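Local coordinates for protein ribose-phosphate pyrophosphokinase (Mycobacterium smegmatis, PDB 5MP7) that probably transfers the pyrophosphoryl group of ATP to ribose 5-phosphate, making phosphoribosyl pyrophosphate with magnesium as cofactor, at residues His138-Gln143 against His152-Lys157; Ser179-Val184 against Ile227-Met232; Val184-Ala189 against Val195-Ile200. All coordinates share one frame; numbering follows the deposited sequence.

Interaction 1 (His138-Gln143 against His152-Lys157)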
ATOM      1  N   HIS A 138      50.334  14.965 -40.580  1.00 37.08           N
ATOM      2  CA  HIS A 138      49.962  13.980 -41.575  1.00 39.45           C
ATOM      3  C   HIS A 138      50.228  14.508 -42.998  1.00 40.67           C
ATOM      4  O   HIS A 138      50.671  13.749 -43.861  1.00 38.94           O
ATOM      5  CB  HIS A 138      48.489  13.621 -41.399  1.00 42.38           C
ATOM      6  CG  HIS A 138      48.005  12.593 -42.358  1.00 47.14           C
ATOM      7  ND1 HIS A 138      48.344  11.263 -42.238  1.00 50.76           N
ATOM      8  CD2 HIS A 138      47.223  12.691 -43.457  1.00 49.46           C
ATOM      9  CE1 HIS A 138      47.783  10.580 -43.220  1.00 55.00           C
ATOM     10  NE2 HIS A 138      47.093  11.423 -43.970  1.00 57.51           N
ATOM     11  N   THR A 139      49.922  15.792 -43.228  1.00 39.22           N
ATOM     12  CA  THR A 139      50.345  16.513 -44.437  1.00 41.60           C
ATOM     13  C   THR A 139      50.908  17.855 -44.071  1.00 37.36           C
ATOM     14  O   THR A 139      50.397  18.512 -43.177  1.00 35.87           O
ATOM     15  CB  THR A 139      49.186  16.779 -45.426  1.00 44.29           C
ATOM     16  OG1 THR A 139      47.981  17.058 -44.695  1.00 47.22           O
ATOM     17  CG2 THR A 139      48.992  15.573 -46.390  1.00 45.73           C
ATOM     18  N   ASP A 140      51.921  18.268 -44.818  1.00 35.87           N
ATOM     19  CA  ASP A 140      52.609  19.506 -44.580  1.00 38.31           C
ATOM     20  C   ASP A 140      51.693  20.714 -44.825  1.00 34.83           C
ATOM     21  O   ASP A 140      51.861  21.757 -44.222  1.00 34.97           O
ATOM     22  CB  ASP A 140      53.850  19.583 -45.475  1.00 46.46           C
ATOM     23  CG  ASP A 140      54.823  18.363 -45.297  1.00 55.09           C
ATOM     24  OD1 ASP A 140      54.384  17.294 -44.812  1.00 65.42           O
ATOM     25  OD2 ASP A 140      56.024  18.474 -45.665  1.00 53.91           O
ATOM     26  N   GLN A 141      50.673  20.553 -45.649  1.00 35.53           N
ATOM     27  CA  GLN A 141      49.762  21.650 -45.984  1.00 36.28           C
ATOM     28  C   GLN A 141      48.904  22.097 -44.827  1.00 35.43           C
ATOM     29  O   GLN A 141      48.416  23.221 -44.848  1.00 36.63           O
ATOM     30  CB  GLN A 141      48.859  21.311 -47.176  1.00 39.01           C
ATOM     31  CG  GLN A 141      49.602  21.302 -48.510  1.00 41.66           C
ATOM     32  CD  GLN A 141      50.481  20.085 -48.665  1.00 43.20           C
ATOM     33  OE1 GLN A 141      50.116  18.989 -48.246  1.00 41.47           O
ATOM     34  NE2 GLN A 141      51.670  20.272 -49.225  1.00 47.73           N
ATOM     35  N   ILE A 142      48.738  21.250 -43.802  1.00 34.53           N
ATOM     36  CA  ILE A 142      48.035  21.641 -42.560  1.00 32.61           C
ATOM     37  C   ILE A 142      48.627  22.926 -41.937  1.00 30.47           C
ATOM     38  O   ILE A 142      47.939  23.662 -41.243  1.00 28.20           O
ATOM     39  CB  ILE A 142      48.025  20.462 -41.554  1.00 34.46           C
ATOM     40  CG1 ILE A 142      47.094  19.376 -42.070  1.00 37.21           C
ATOM     41  CG2 ILE A 142      47.566  20.903 -40.174  1.00 33.60           C
ATOM     42  CD1 ILE A 142      47.152  18.074 -41.315  1.00 38.00           C
ATOM     43  N   GLN A 143      49.904  23.167 -42.185  1.00 28.98           N
ATOM     44  CA  GLN A 143      50.567  24.393 -41.808  1.00 33.39           C
ATOM     45  C   GLN A 143      49.820  25.651 -42.344  1.00 34.86           C
ATOM     46  O   GLN A 143      49.708  26.654 -41.661  1.00 41.81           O
ATOM     47  CB  GLN A 143      51.986  24.313 -42.337  1.00 36.25           C
ATOM     48  CG  GLN A 143      52.995  25.251 -41.740  1.00 42.33           C
ATOM     49  CD  GLN A 143      54.388  25.006 -42.314  1.00 46.48           C
ATOM     50  OE1 GLN A 143      54.554  24.719 -43.519  1.00 52.03           O
ATOM     51  NE2 GLN A 143      55.396  25.133 -41.467  1.00 47.83           N
ATOM     52  N   HIS A 152      56.334  23.577 -37.669  1.00 33.73           N
ATOM     53  CA  HIS A 152      56.114  22.165 -37.982  1.00 34.46           C
ATOM     54  C   HIS A 152      57.413  21.425 -37.773  1.00 34.80           C
ATOM     55  O   HIS A 152      58.266  21.421 -38.632  1.00 38.91           O
ATOM     56  CB  HIS A 152      55.642  22.004 -39.425  1.00 34.26           C
ATOM     57  CG  HIS A 152      55.465  20.580 -39.875  1.00 35.03           C
ATOM     58  ND1 HIS A 152      55.227  20.257 -41.189  1.00 36.94           N
ATOM     59  CD2 HIS A 152      55.507  19.401 -39.206  1.00 37.73           C
ATOM     60  CE1 HIS A 152      55.122  18.947 -41.315  1.00 38.84           C
ATOM     61  NE2 HIS A 152      55.298  18.403 -40.129  1.00 38.04           N
ATOM     62  N   MET A 153      57.535  20.776 -36.633  1.00 37.53           N
ATOM     63  CA  MET A 153      58.777  20.097 -36.247  1.00 40.44           C
ATOM     64  C   MET A 153      58.827  18.696 -36.807  1.00 36.30           C
ATOM     65  O   MET A 153      57.815  18.001 -36.922  1.00 31.94           O
ATOM     66  CB  MET A 153      58.901  20.078 -34.719  1.00 46.69           C
ATOM     67  CG  MET A 153      58.898  21.462 -34.078  1.00 50.02           C
ATOM     68  SD  MET A 153      60.180  22.570 -34.748  1.00 61.07           S
ATOM     69  CE  MET A 153      59.465  23.454 -36.133  1.00 61.57           C
ATOM     70  N   ARG A 154      60.026  18.284 -37.169  1.00 37.62           N
ATOM     71  CA  ARG A 154      60.221  16.984 -37.764  1.00 39.21           C
ATOM     72  C   ARG A 154      61.046  16.088 -36.880  1.00 34.61           C
ATOM     73  O   ARG A 154      62.048  16.504 -36.365  1.00 34.43           O
ATOM     74  CB  ARG A 154      60.913  17.138 -39.116  1.00 45.56           C
ATOM     75  CG  ARG A 154      59.972  17.153 -40.296  1.00 49.74           C
ATOM     76  CD  ARG A 154      59.494  18.539 -40.608  1.00 54.33           C
ATOM     77  NE  ARG A 154      58.909  18.566 -41.951  1.00 59.21           N
ATOM     78  CZ  ARG A 154      58.493  19.672 -42.564  1.00 57.15           C
ATOM     79  NH1 ARG A 154      58.622  20.881 -41.973  1.00 51.15           N
ATOM     80  NH2 ARG A 154      57.951  19.564 -43.774  1.00 56.72           N
ATOM     81  N   ALA A 155      60.639  14.830 -36.760  1.00 37.03           N
ATOM     82  CA  ALA A 155      61.380  13.822 -36.003  1.00 40.31           C
ATOM     83  C   ALA A 155      62.341  13.004 -36.883  1.00 42.26           C
ATOM     84  O   ALA A 155      63.002  12.098 -36.397  1.00 42.61           O
ATOM     85  CB  ALA A 155      60.387  12.888 -35.318  1.00 41.80           C
ATOM     86  N   GLN A 156      62.365  13.292 -38.181  1.00 41.11           N
ATOM     87  CA  GLN A 156      63.155  12.547 -39.131  1.00 42.21           C
ATOM     88  C   GLN A 156      64.625  12.395 -38.735  1.00 40.51           C
ATOM     89  O   GLN A 156      65.136  11.296 -38.777  1.00 40.45           O
ATOM     90  CB  GLN A 156      63.086  13.213 -40.488  1.00 42.06           C
ATOM     91  CG  GLN A 156      63.771  12.421 -41.567  1.00 44.24           C
ATOM     92  CD  GLN A 156      63.686  13.114 -42.900  1.00 48.23           C
ATOM     93  OE1 GLN A 156      62.822  13.981 -43.152  1.00 51.17           O
ATOM     94  NE2 GLN A 156      64.600  12.754 -43.765  1.00 53.86           N
ATOM     95  N   LYS A 157      65.293  13.493 -38.413  1.00 40.20           N
ATOM     96  CA  LYS A 157      66.677  13.441 -37.979  1.00 43.80           C
ATOM     97  C   LYS A 157      66.846  12.543 -36.755  1.00 41.63           C
ATOM     98  O   LYS A 157      67.798  11.792 -36.675  1.00 42.16           O
ATOM     99  CB  LYS A 157      67.230  14.827 -37.674  1.00 49.74           C
ATOM    100  CG  LYS A 157      67.602  15.625 -38.916  1.00 61.63           C
ATOM    101  CD  LYS A 157      68.629  16.705 -38.577  1.00 75.05           C
ATOM    102  CE  LYS A 157      69.180  17.392 -39.817  1.00 78.68           C
ATOM    103  NZ  LYS A 157      68.357  18.569 -40.194  1.00 81.29           N
TER
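Asp140 and Arg154 make the direct charged contact here: Asp140 OD2 lies 2.9 Å from Arg154 NH2, a distance that defines a salt bridge. The oxygen sits at the edge of the guanidinium and near its plane, but the two flat groups stand almost perpendicular, 83° apart, so a single oxygen faces a single nitrogen and no paired, two-pronged bridge forms. The second carboxylate oxygen, OD1 of Asp140, comes edge-on to the imidazole of His152, in the ring plane and 3.9 Å from CE1. Asp140 thus spans the arginine and the rim of the histidine. The Gln143 side chain crosses that of His152 at about a right angle, with Gln143 NE2 3.7 Å from His152 CB.

The next shell positions the arginine. The chain of Arg154 bends at chi2 (89°), which folds the guanidinium back over one face of the His152 ring; CZ of Arg154 is 3.5 Å above that ring plane, displaced toward the rim. A weak bond from Arg154 NH1 to the backbone O of His152 (3.4 Å, 138°) adds a second, looser tie. Gln143 NE2 is held by the carbonyl of Val150.

Farther out, Met153 pairs through its backbone with Ser134 and Asp136, which places His152 on strand 150-153, beside strand 131-135 at the border of the five-stranded parallel sheet. The loop between these strands, with the 3-10 segment that begins at Asp140, carries His138, a predicted magnesium ligand: a site loop at the C-terminal end of a parallel strand, as in alpha/beta folds.

Interaction 2 (Ser179-Val184 against Ile227-Met232)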
ATOM      1  N   SER A 179      50.942   4.530 -51.080  1.00 56.68           N
ATOM      2  CA  SER A 179      51.296   5.520 -52.091  1.00 52.18           C
ATOM      3  C   SER A 179      51.374   6.954 -51.557  1.00 50.58           C
ATOM      4  O   SER A 179      52.070   7.794 -52.138  1.00 44.96           O
ATOM      5  CB  SER A 179      50.295   5.441 -53.234  1.00 51.26           C
ATOM      6  OG  SER A 179      48.977   5.529 -52.727  1.00 56.39           O
ATOM      7  N   GLY A 180      50.632   7.248 -50.484  1.00 46.90           N
ATOM      8  CA  GLY A 180      50.625   8.597 -49.931  1.00 46.12           C
ATOM      9  C   GLY A 180      51.934   9.060 -49.332  1.00 45.86           C
ATOM     10  O   GLY A 180      52.208  10.232 -49.261  1.00 42.67           O
ATOM     11  N   ARG A 181      52.739   8.125 -48.867  1.00 51.43           N
ATOM     12  CA  ARG A 181      53.876   8.435 -48.043  1.00 53.44           C
ATOM     13  C   ARG A 181      55.240   8.302 -48.758  1.00 48.27           C
ATOM     14  O   ARG A 181      56.318   8.431 -48.161  1.00 43.53           O
ATOM     15  CB  ARG A 181      53.661   7.435 -46.930  1.00 62.35           C
ATOM     16  CG  ARG A 181      54.641   7.269 -45.826  1.00 73.54           C
ATOM     17  CD  ARG A 181      54.598   8.354 -44.766  1.00 82.48           C
ATOM     18  NE  ARG A 181      55.819   8.273 -43.953  1.00 85.17           N
ATOM     19  CZ  ARG A 181      56.265   9.217 -43.127  1.00 75.68           C
ATOM     20  NH1 ARG A 181      55.611  10.359 -42.926  1.00 70.99           N
ATOM     21  NH2 ARG A 181      57.388   8.983 -42.468  1.00 75.79           N
ATOM     22  N   VAL A 182      55.205   8.147 -50.073  1.00 43.88           N
ATOM     23  CA  VAL A 182      56.436   7.883 -50.845  1.00 40.91           C
ATOM     24  C   VAL A 182      57.425   9.060 -50.785  1.00 38.61           C
ATOM     25  O   VAL A 182      58.623   8.843 -50.704  1.00 35.23           O
ATOM     26  CB  VAL A 182      56.114   7.484 -52.301  1.00 38.39           C
ATOM     27  CG1 VAL A 182      57.376   7.221 -53.105  1.00 41.66           C
ATOM     28  CG2 VAL A 182      55.253   6.239 -52.308  1.00 37.73           C
ATOM     29  N   ARG A 183      56.921  10.284 -50.772  1.00 38.67           N
ATOM     30  CA  ARG A 183      57.785  11.448 -50.736  1.00 45.08           C
ATOM     31  C   ARG A 183      58.608  11.522 -49.457  1.00 46.83           C
ATOM     32  O   ARG A 183      59.781  11.871 -49.489  1.00 44.03           O
ATOM     33  CB  ARG A 183      56.965  12.747 -50.906  1.00 52.59           C
ATOM     34  CG  ARG A 183      57.747  14.064 -50.756  1.00 58.61           C
ATOM     35  CD  ARG A 183      58.919  14.147 -51.707  1.00 62.24           C
ATOM     36  NE  ARG A 183      59.908  15.104 -51.223  1.00 70.28           N
ATOM     37  CZ  ARG A 183      61.232  15.050 -51.460  1.00 73.40           C
ATOM     38  NH1 ARG A 183      61.790  14.086 -52.199  1.00 74.54           N
ATOM     39  NH2 ARG A 183      62.026  15.996 -50.951  1.00 71.28           N
ATOM     40  N   VAL A 184      57.982  11.228 -48.321  1.00 46.51           N
ATOM     41  CA  VAL A 184      58.692  11.279 -47.052  1.00 43.07           C
ATOM     42  C   VAL A 184      59.715  10.154 -47.048  1.00 41.27           C
ATOM     43  O   VAL A 184      60.842  10.343 -46.613  1.00 39.21           O
ATOM     44  CB  VAL A 184      57.749  11.194 -45.820  1.00 42.87           C
ATOM     45  CG1 VAL A 184      58.573  11.191 -44.534  1.00 44.07           C
ATOM     46  CG2 VAL A 184      56.795  12.392 -45.806  1.00 41.75           C
ATOM     47  N   ILE A 227      63.380  -0.696 -44.079  1.00 35.33           N
ATOM     48  CA  ILE A 227      62.934   0.313 -43.154  1.00 34.62           C
ATOM     49  C   ILE A 227      61.533   0.744 -43.597  1.00 36.47           C
ATOM     50  O   ILE A 227      61.392   1.516 -44.541  1.00 34.37           O
ATOM     51  CB  ILE A 227      63.844   1.556 -43.175  1.00 35.87           C
ATOM     52  CG1 ILE A 227      65.333   1.193 -43.207  1.00 40.23           C
ATOM     53  CG2 ILE A 227      63.550   2.448 -41.990  1.00 35.97           C
ATOM     54  CD1 ILE A 227      65.848   0.393 -42.035  1.00 45.31           C
ATOM     55  N   LEU A 228      60.512   0.236 -42.917  1.00 35.64           N
ATOM     56  CA  LEU A 228      59.127   0.572 -43.188  1.00 33.75           C
ATOM     57  C   LEU A 228      58.781   1.829 -42.429  1.00 38.04           C
ATOM     58  O   LEU A 228      58.784   1.846 -41.201  1.00 38.66           O
ATOM     59  CB  LEU A 228      58.239  -0.534 -42.686  1.00 35.81           C
ATOM     60  CG  LEU A 228      56.860  -0.834 -43.215  1.00 38.10           C
ATOM     61  CD1 LEU A 228      56.728  -0.545 -44.686  1.00 41.09           C
ATOM     62  CD2 LEU A 228      56.559  -2.289 -42.901  1.00 39.50           C
ATOM     63  N   THR A 229      58.489   2.907 -43.139  1.00 44.19           N
ATOM     64  CA  THR A 229      58.320   4.205 -42.493  1.00 44.47           C
ATOM     65  C   THR A 229      56.881   4.716 -42.649  1.00 42.83           C
ATOM     66  O   THR A 229      56.327   4.702 -43.726  1.00 41.78           O
ATOM     67  CB  THR A 229      59.390   5.219 -42.975  1.00 45.59           C
ATOM     68  OG1 THR A 229      59.275   6.421 -42.219  1.00 54.82           O
ATOM     69  CG2 THR A 229      59.245   5.540 -44.427  1.00 47.41           C
ATOM     70  N   ASP A 230      56.289   5.160 -41.551  1.00 42.85           N
ATOM     71  CA  ASP A 230      54.974   5.774 -41.584  1.00 45.21           C
ATOM     72  C   ASP A 230      54.905   6.959 -40.617  1.00 43.27           C
ATOM     73  O   ASP A 230      55.735   7.113 -39.749  1.00 40.94           O
ATOM     74  CB  ASP A 230      53.885   4.733 -41.264  1.00 53.09           C
ATOM     75  CG  ASP A 230      52.583   4.943 -42.104  1.00 61.38           C
ATOM     76  OD1 ASP A 230      52.482   5.952 -42.826  1.00 62.02           O
ATOM     77  OD2 ASP A 230      51.663   4.073 -42.083  1.00 62.04           O
ATOM     78  N   ASP A 231      53.942   7.838 -40.813  1.00 42.94           N
ATOM     79  CA  ASP A 231      53.680   8.924 -39.879  1.00 43.06           C
ATOM     80  C   ASP A 231      53.185   8.447 -38.532  1.00 40.37           C
ATOM     81  O   ASP A 231      53.654   8.931 -37.490  1.00 39.09           O
ATOM     82  CB  ASP A 231      52.733   9.965 -40.507  1.00 50.73           C
ATOM     83  CG  ASP A 231      51.347   9.396 -40.863  1.00 60.28           C
ATOM     84  OD1 ASP A 231      51.219   8.164 -41.076  1.00 64.86           O
ATOM     85  OD2 ASP A 231      50.381  10.186 -40.976  1.00 69.35           O
ATOM     86  N   MET A 232      52.283   7.475 -38.538  1.00 38.69           N
ATOM     87  CA  MET A 232      51.708   6.955 -37.310  1.00 44.86           C
ATOM     88  C   MET A 232      51.393   5.485 -37.442  1.00 42.63           C
ATOM     89  O   MET A 232      51.245   4.985 -38.540  1.00 45.34           O
ATOM     90  CB  MET A 232      50.434   7.719 -36.969  1.00 46.33           C
ATOM     91  CG  MET A 232      49.255   7.393 -37.856  1.00 52.77           C
ATOM     92  SD  MET A 232      47.742   8.151 -37.277  1.00 60.66           S
ATOM     93  CE  MET A 232      48.032   9.892 -37.684  1.00 55.82           C
TER
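The guanidinium of Arg181 lies flat against the backbone where Asp230 passes into Asp231, and this is the tight part of the contact. Asp231 N sits 3.5 Å above the plane of the group, over its centre, while Asp230 C lies on the same face nearer the rim. The opposite face is covered by Val184, whose CG1 stands 3.1 Å above the plane and toward the rim, so the flat group is sandwiched between a peptide and a methyl. Its edge is fixed as well: Arg181 NH2 donates to Thr229 OG1 at 3.2 Å, a nearly straight bond (160°) with the hydroxyl oxygen only 5° out of the guanidinium plane. A bend in the Arg181 chain at chi2 (77°) brings the group to this position.

Toward the carboxylate of Asp230 the fit is looser. Asp230 OD1 is 3.7 Å from Arg181 CD and 4.2 Å from Arg181 NE, well out of the guanidinium plane, so the opposite charges are near each other but no N-H points at the oxygen. On the outer side, Ser179 and Gly180 are exposed; Gly180 N bonds to Asp178 OD2, a neighbour predicted to bind magnesium.

Arg181 occupies the N-cap position of helix 182-191, and its side chain lies along the backbone of Asp230 and Asp231. Asp230, a predicted ribose 5-phosphate ligand, and Asp231 are the acidic pair of the PRPP-binding motif of type I phosphoribosyltransferase folds, which runs from the hydrophobic strand into the loop that follows.

Interaction 3 (Val184-Ala189 against Val195-Ile200)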
ATOM      1  N   VAL A 184      57.982  11.228 -48.321  1.00 46.51           N
ATOM      2  CA  VAL A 184      58.692  11.279 -47.052  1.00 43.07           C
ATOM      3  C   VAL A 184      59.715  10.154 -47.048  1.00 41.27           C
ATOM      4  O   VAL A 184      60.842  10.343 -46.613  1.00 39.21           O
ATOM      5  CB  VAL A 184      57.749  11.194 -45.820  1.00 42.87           C
ATOM      6  CG1 VAL A 184      58.573  11.191 -44.534  1.00 44.07           C
ATOM      7  CG2 VAL A 184      56.795  12.392 -45.806  1.00 41.75           C
ATOM      8  N   ALA A 185      59.307   8.992 -47.531  1.00 38.35           N
ATOM      9  CA  ALA A 185      60.198   7.857 -47.634  1.00 37.81           C
ATOM     10  C   ALA A 185      61.415   8.180 -48.459  1.00 39.42           C
ATOM     11  O   ALA A 185      62.506   7.770 -48.112  1.00 35.63           O
ATOM     12  CB  ALA A 185      59.471   6.662 -48.223  1.00 38.87           C
ATOM     13  N   GLU A 186      61.218   8.949 -49.530  1.00 42.06           N
ATOM     14  CA  GLU A 186      62.313   9.444 -50.360  1.00 42.36           C
ATOM     15  C   GLU A 186      63.271  10.318 -49.564  1.00 39.26           C
ATOM     16  O   GLU A 186      64.470  10.209 -49.720  1.00 40.03           O
ATOM     17  CB  GLU A 186      61.761  10.224 -51.563  1.00 48.02           C
ATOM     18  CG  GLU A 186      62.727  10.404 -52.738  1.00 49.41           C
ATOM     19  CD  GLU A 186      62.089  11.151 -53.919  1.00 51.51           C
ATOM     20  OE1 GLU A 186      62.092  10.622 -55.072  1.00 49.36           O
ATOM     21  OE2 GLU A 186      61.554  12.278 -53.686  1.00 54.27           O
ATOM     22  N   LYS A 187      62.739  11.175 -48.703  1.00 41.24           N
ATOM     23  CA  LYS A 187      63.575  12.003 -47.804  1.00 44.49           C
ATOM     24  C   LYS A 187      64.429  11.158 -46.841  1.00 39.87           C
ATOM     25  O   LYS A 187      65.578  11.466 -46.597  1.00 35.32           O
ATOM     26  CB  LYS A 187      62.720  12.989 -46.983  1.00 49.97           C
ATOM     27  CG  LYS A 187      62.053  14.117 -47.783  1.00 55.74           C
ATOM     28  CD  LYS A 187      61.470  15.234 -46.893  1.00 58.19           C
ATOM     29  CE  LYS A 187      62.324  16.421 -46.558  1.00 64.47           C
ATOM     30  NZ  LYS A 187      63.295  16.885 -47.565  1.00 66.68           N
ATOM     31  N   TRP A 188      63.861  10.083 -46.328  1.00 36.89           N
ATOM     32  CA  TRP A 188      64.583   9.200 -45.432  1.00 37.67           C
ATOM     33  C   TRP A 188      65.716   8.499 -46.154  1.00 33.93           C
ATOM     34  O   TRP A 188      66.793   8.327 -45.607  1.00 30.54           O
ATOM     35  CB  TRP A 188      63.641   8.144 -44.844  1.00 38.94           C
ATOM     36  CG  TRP A 188      62.819   8.640 -43.737  1.00 40.15           C
ATOM     37  CD1 TRP A 188      62.112   9.778 -43.706  1.00 43.98           C
ATOM     38  CD2 TRP A 188      62.581   7.981 -42.511  1.00 42.17           C
ATOM     39  NE1 TRP A 188      61.441   9.891 -42.520  1.00 47.63           N
ATOM     40  CE2 TRP A 188      61.718   8.787 -41.765  1.00 45.24           C
ATOM     41  CE3 TRP A 188      63.030   6.785 -41.962  1.00 49.55           C
ATOM     42  CZ2 TRP A 188      61.290   8.443 -40.486  1.00 48.70           C
ATOM     43  CZ3 TRP A 188      62.627   6.445 -40.690  1.00 50.76           C
ATOM     44  CH2 TRP A 188      61.760   7.270 -39.965  1.00 51.47           C
ATOM     45  N   ALA A 189      65.441   8.014 -47.356  1.00 32.88           N
ATOM     46  CA  ALA A 189      66.457   7.303 -48.143  1.00 32.78           C
ATOM     47  C   ALA A 189      67.656   8.204 -48.380  1.00 36.87           C
ATOM     48  O   ALA A 189      68.792   7.743 -48.299  1.00 40.51           O
ATOM     49  CB  ALA A 189      65.884   6.826 -49.446  1.00 31.79           C
ATOM     50  N   VAL A 195      70.045   5.334 -50.246  1.00 45.82           N
ATOM     51  CA  VAL A 195      69.691   3.952 -50.455  1.00 42.03           C
ATOM     52  C   VAL A 195      68.440   3.847 -51.358  1.00 43.77           C
ATOM     53  O   VAL A 195      67.731   4.829 -51.547  1.00 44.59           O
ATOM     54  CB  VAL A 195      69.505   3.227 -49.090  1.00 46.15           C
ATOM     55  CG1 VAL A 195      70.696   3.510 -48.173  1.00 45.77           C
ATOM     56  CG2 VAL A 195      68.191   3.600 -48.395  1.00 49.09           C
ATOM     57  N   PRO A 196      68.141   2.647 -51.882  1.00 37.77           N
ATOM     58  CA  PRO A 196      66.964   2.478 -52.724  1.00 37.70           C
ATOM     59  C   PRO A 196      65.626   2.592 -52.005  1.00 38.60           C
ATOM     60  O   PRO A 196      65.556   2.560 -50.767  1.00 44.37           O
ATOM     61  CB  PRO A 196      67.119   1.062 -53.333  1.00 37.08           C
ATOM     62  CG  PRO A 196      68.297   0.459 -52.709  1.00 39.37           C
ATOM     63  CD  PRO A 196      69.045   1.497 -51.925  1.00 38.73           C
ATOM     64  N   LEU A 197      64.576   2.622 -52.809  1.00 35.33           N
ATOM     65  CA  LEU A 197      63.245   2.924 -52.371  1.00 36.37           C
ATOM     66  C   LEU A 197      62.257   1.917 -52.907  1.00 32.39           C
ATOM     67  O   LEU A 197      62.391   1.448 -54.009  1.00 38.15           O
ATOM     68  CB  LEU A 197      62.901   4.319 -52.869  1.00 43.16           C
ATOM     69  CG  LEU A 197      61.630   5.015 -52.387  1.00 47.12           C
ATOM     70  CD1 LEU A 197      61.584   5.096 -50.876  1.00 50.00           C
ATOM     71  CD2 LEU A 197      61.617   6.419 -52.965  1.00 50.94           C
ATOM     72  N   ALA A 198      61.256   1.582 -52.121  1.00 32.11           N
ATOM     73  CA  ALA A 198      60.147   0.704 -52.548  1.00 30.83           C
ATOM     74  C   ALA A 198      58.852   1.102 -51.858  1.00 29.31           C
ATOM     75  O   ALA A 198      58.869   1.823 -50.861  1.00 32.21           O
ATOM     76  CB  ALA A 198      60.465  -0.740 -52.239  1.00 30.82           C
ATOM     77  N   PHE A 199      57.720   0.648 -52.387  1.00 30.19           N
ATOM     78  CA  PHE A 199      56.451   0.904 -51.730  1.00 30.78           C
ATOM     79  C   PHE A 199      55.394  -0.116 -52.084  1.00 28.61           C
ATOM     80  O   PHE A 199      55.528  -0.805 -53.066  1.00 31.18           O
ATOM     81  CB  PHE A 199      55.959   2.310 -52.064  1.00 34.94           C
ATOM     82  CG  PHE A 199      55.334   2.408 -53.402  1.00 37.51           C
ATOM     83  CD1 PHE A 199      56.112   2.487 -54.530  1.00 39.40           C
ATOM     84  CD2 PHE A 199      53.944   2.377 -53.530  1.00 44.39           C
ATOM     85  CE1 PHE A 199      55.525   2.540 -55.785  1.00 45.21           C
ATOM     86  CE2 PHE A 199      53.343   2.437 -54.773  1.00 44.42           C
ATOM     87  CZ  PHE A 199      54.139   2.508 -55.905  1.00 46.07           C
ATOM     88  N   ILE A 200      54.346  -0.177 -51.279  1.00 28.09           N
ATOM     89  CA  ILE A 200      53.265  -1.087 -51.489  1.00 32.52           C
ATOM     90  C   ILE A 200      52.174  -0.435 -52.327  1.00 36.91           C
ATOM     91  O   ILE A 200      51.570   0.531 -51.899  1.00 34.53           O
ATOM     92  CB  ILE A 200      52.633  -1.518 -50.173  1.00 37.14           C
ATOM     93  CG1 ILE A 200      53.492  -2.606 -49.526  1.00 41.32           C
ATOM     94  CG2 ILE A 200      51.448  -2.464 -50.370  1.00 38.64           C
ATOM     95  CD1 ILE A 200      54.829  -2.395 -48.876  1.00 41.40           C
TER
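Leu197 packs against Ala185 and Glu186 on the face of helix 182-191 that looks toward strand 197-202, inside the beta-alpha-beta unit formed by strand 172-176, this helix and strand 197-202. The two strands are parallel neighbours, with Ala198 bonded through its backbone to Val174 and Ser176, and the helix joining them packs on one side of the sheet.

Apolar packing joins the helix to Leu197 and Val195. The two methyls of Leu197 divide the work: CD1 meets CB of Ala185 at 3.7 Å, and CD2 rests against Glu186, 4.1 Å from its CB and also close to CG. The CB of Leu197 points toward the helix, and CG anti to the backbone N (chi1 -171°) carries the two methyls on to Ala185 and Glu186, whose side chain Leu197 crosses at about a right angle. That glutamate turns its polar end to Arg183, with which OE2 forms a salt bridge. A second patch joins Ala189 CB to Val195 CG2, 4.1 Å apart. The small side chains of Ala185 and Ala189, one helical turn apart, both point at the strand segment; Ala189 also touches Val174, and Ala185 touches Thr229 of strand 225-230.

Polar contact is confined to the backbone at the start of segment 195-200, in the loop before strand 197-202. Val195 N donates to Ala189 O in a weak bond of 3.3 Å (149°). The carbonyl of the same residue also touches the helix: Val195 O is 3.4 Å from Ala189 CB.

Along the chain, interaction 1 closes before the other two open, and interaction 3 is nested inside the loop that interaction 2 closes. Interactions 2 and 3 have centres about 8 Å apart, share Val184 and helix 182-191, and reach the same seven-stranded mixed sheet; they also touch where Val182 CG2 lies 4.0 Å from Phe199 CG. Interaction 1 belongs to the five-stranded parallel sheet, its centre about 12 Å from that of interaction 2 and about 17 Å from that of interaction 3. It meets interaction 2 where His138 ND1 lies 2.6 Å from Asp231 OD2, a probable hydrogen bond. This joins loops from the two sheets, bringing predicted magnesium and ribose 5-phosphate ligands together.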